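Local coordinates for protein putative succinylglutamate desuccinylase / aspartoacylase (Shewanella amazonensis, PDB 3FMC) that is probably a zinc-dependent hydrolase of the succinylglutamate desuccinylase/aspartoacylase family, thought to act on ester bonds, at residues V36-N41 against A51-L56. Sequence-based numbering, arbitrary orientation.
Sequences VYIQAN and AVIYQL
I53 of helix 48-60 packs against I38 and A40 of strand 36-40, part of the packing of the helix against the strands of a beta-alpha-beta unit (strand 36-40, helix 48-60, parallel strand 69-72) in this zinc-exopeptidase-like catalytic domain. The short axes pass 8.9 Å apart and run roughly antiparallel, at 139°; no hydrogen bond spans the gap, and every touching residue is buried.

I53 points its long branch at the strand. Its CG1 lies anti to the carbonyl carbon (chi1 -73°) and the chain then continues extended, which carries CD1 to 3.6 Å from CB of A40. The same CD1 lies 3.9 Å from the backbone N of A40. The isoleucine tip thus touches both the A40 methyl and the strand backbone. Farther back, CG1 of I53 passes CG2 of I38 at 4.2 Å, the two side chains lying alongside with their branches running opposite ways.

Alternation along the strand sends Q39 to the other face. There OH of Y37 donates to OE1 of Q39 at 2.8 Å, in the carbonyl plane with a C=O...O angle of 146°, while NE2 of Q39 hydrogen-bonds OD1 of D170 and OH of Y104; both ends of the amide are therefore held, near, but not touching, H43, E46 and H172, whose donor atoms could form a metal site.

Beside the contact, L71 of strand 69-72 touches I38, I53 and L56, extending the apolar layer across the neighbouring strand. One turn along the helix from I53, L56 meets the extended branch of I38 obliquely, and the methyls CD2 of L56 and CD1 of I38 press together at 3.4 Å, closer than two methyls normally pack.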
loop_
_atom_site.group_PDB
_atom_site.type_symbol
_atom_site.label_atom_id
_atom_site.label_comp_id
_atom_site.label_asym_id
_atom_site.label_seq_id
_atom_site.Cartn_x
_atom_site.Cartn_y
_atom_site.Cartn_z
ATOM N N VAL C 36 33.779 -16.997 -3.447
ATOM C CA VAL C 36 32.640 -16.679 -2.575
ATOM C C VAL C 36 31.801 -15.572 -3.220
ATOM O O VAL C 36 32.333 -14.573 -3.756
ATOM C CB VAL C 36 33.114 -16.180 -1.208
ATOM C CG1 VAL C 36 31.942 -16.004 -0.226
ATOM C CG2 VAL C 36 34.202 -17.166 -0.619
ATOM N N TYR C 37 30.502 -15.767 -3.132
ATOM C CA TYR C 37 29.510 -14.793 -3.579
ATOM C C TYR C 37 28.606 -14.447 -2.387
ATOM O O TYR C 37 28.052 -15.342 -1.765
ATOM C CB TYR C 37 28.694 -15.330 -4.725
ATOM C CG TYR C 37 27.546 -14.425 -5.126
ATOM C CD1 TYR C 37 27.710 -13.412 -6.073
ATOM C CD2 TYR C 37 26.290 -14.586 -4.551
ATOM C CE1 TYR C 37 26.604 -12.576 -6.432
ATOM C CE2 TYR C 37 25.211 -13.775 -4.910
ATOM C CZ TYR C 37 25.389 -12.761 -5.861
ATOM O OH TYR C 37 24.348 -11.933 -6.230
ATOM N N ILE C 38 28.517 -13.155 -2.070
ATOM C CA ILE C 38 27.741 -12.652 -0.907
ATOM C C ILE C 38 26.781 -11.580 -1.416
ATOM O O ILE C 38 27.195 -10.691 -2.162
ATOM C CB ILE C 38 28.656 -12.038 0.172
ATOM C CG1 ILE C 38 29.797 -13.018 0.502
ATOM C CG2 ILE C 38 27.850 -11.619 1.418
ATOM C CD1 ILE C 38 30.779 -12.528 1.607
ATOM N N GLN C 39 25.515 -11.684 -1.023
ATOM C CA GLN C 39 24.516 -10.657 -1.368
ATOM C C GLN C 39 23.687 -10.278 -0.150
ATOM O O GLN C 39 23.586 -11.029 0.802
ATOM C CB GLN C 39 23.604 -11.077 -2.529
ATOM C CG GLN C 39 22.699 -12.263 -2.244
ATOM C CD GLN C 39 21.853 -12.661 -3.396
ATOM O OE1 GLN C 39 22.214 -12.456 -4.545
ATOM N NE2 GLN C 39 20.688 -13.220 -3.096
ATOM N N ALA C 40 23.075 -9.096 -0.219
ATOM C CA ALA C 40 22.252 -8.566 0.856
ATOM C C ALA C 40 21.084 -7.786 0.272
ATOM O O ALA C 40 21.210 -7.189 -0.816
ATOM C CB ALA C 40 23.057 -7.582 1.735
ATOM N N ASN C 41 20.023 -7.728 1.064
ATOM C CA ASN C 41 18.894 -6.755 0.890
ATOM C C ASN C 41 18.024 -7.084 -0.331
ATOM O O ASN C 41 17.493 -6.179 -1.023
ATOM C CB ASN C 41 19.495 -5.315 0.841
ATOM C CG ASN C 41 18.545 -4.178 1.286
ATOM O OD1 ASN C 41 18.917 -2.996 1.144
ATOM N ND2 ASN C 41 17.380 -4.497 1.855
ATOM N N ALA C 51 25.124 -3.275 6.013
ATOM C CA ALA C 51 26.070 -2.900 7.081
ATOM C C ALA C 51 27.042 -4.051 7.286
ATOM O O ALA C 51 28.253 -3.820 7.559
ATOM C CB ALA C 51 25.304 -2.568 8.429
ATOM N N VAL C 52 26.541 -5.276 7.150
ATOM C CA VAL C 52 27.424 -6.467 7.276
ATOM C C VAL C 52 28.447 -6.525 6.122
ATOM O O VAL C 52 29.657 -6.786 6.324
ATOM C CB VAL C 52 26.628 -7.785 7.469
ATOM C CG1 VAL C 52 27.579 -8.990 7.470
ATOM C CG2 VAL C 52 25.781 -7.752 8.767
ATOM N N ILE C 53 27.980 -6.277 4.896
ATOM C CA ILE C 53 28.855 -6.253 3.731
ATOM C C ILE C 53 29.885 -5.126 3.886
ATOM O O ILE C 53 31.103 -5.316 3.637
ATOM C CB ILE C 53 28.049 -6.171 2.407
ATOM C CG1 ILE C 53 27.371 -7.534 2.127
ATOM C CG2 ILE C 53 28.916 -5.756 1.228
ATOM C CD1 ILE C 53 26.537 -7.606 0.810
ATOM N N TYR C 54 29.424 -3.978 4.345
ATOM C CA TYR C 54 30.308 -2.847 4.572
ATOM C C TYR C 54 31.456 -3.253 5.532
ATOM O O TYR C 54 32.628 -3.078 5.232
ATOM C CB TYR C 54 29.514 -1.699 5.181
ATOM C CG TYR C 54 30.372 -0.540 5.620
ATOM C CD1 TYR C 54 30.912 0.342 4.672
ATOM C CD2 TYR C 54 30.655 -0.324 6.963
ATOM C CE1 TYR C 54 31.704 1.380 5.048
ATOM C CE2 TYR C 54 31.453 0.720 7.342
ATOM C CZ TYR C 54 31.982 1.567 6.379
ATOM O OH TYR C 54 32.749 2.632 6.758
ATOM N N GLN C 55 31.096 -3.749 6.705
ATOM C CA GLN C 55 32.102 -4.111 7.704
ATOM C C GLN C 55 33.009 -5.220 7.195
ATOM O O GLN C 55 34.219 -5.182 7.464
ATOM C CB GLN C 55 31.465 -4.513 9.029
ATOM C CG GLN C 55 30.695 -3.400 9.762
ATOM C CD GLN C 55 31.569 -2.367 10.378
ATOM O OE1 GLN C 55 32.642 -2.100 9.879
ATOM N NE2 GLN C 55 31.094 -1.727 11.408
ATOM N N LEU C 56 32.462 -6.185 6.470
ATOM C CA LEU C 56 33.247 -7.291 5.950
ATOM C C LEU C 56 34.277 -6.748 4.959
ATOM O O LEU C 56 35.463 -7.119 4.994
ATOM C CB LEU C 56 32.360 -8.361 5.311
ATOM C CG LEU C 56 33.029 -9.654 4.814
ATOM C CD1 LEU C 56 33.791 -10.374 5.992
ATOM C CD2 LEU C 56 31.976 -10.570 4.162
#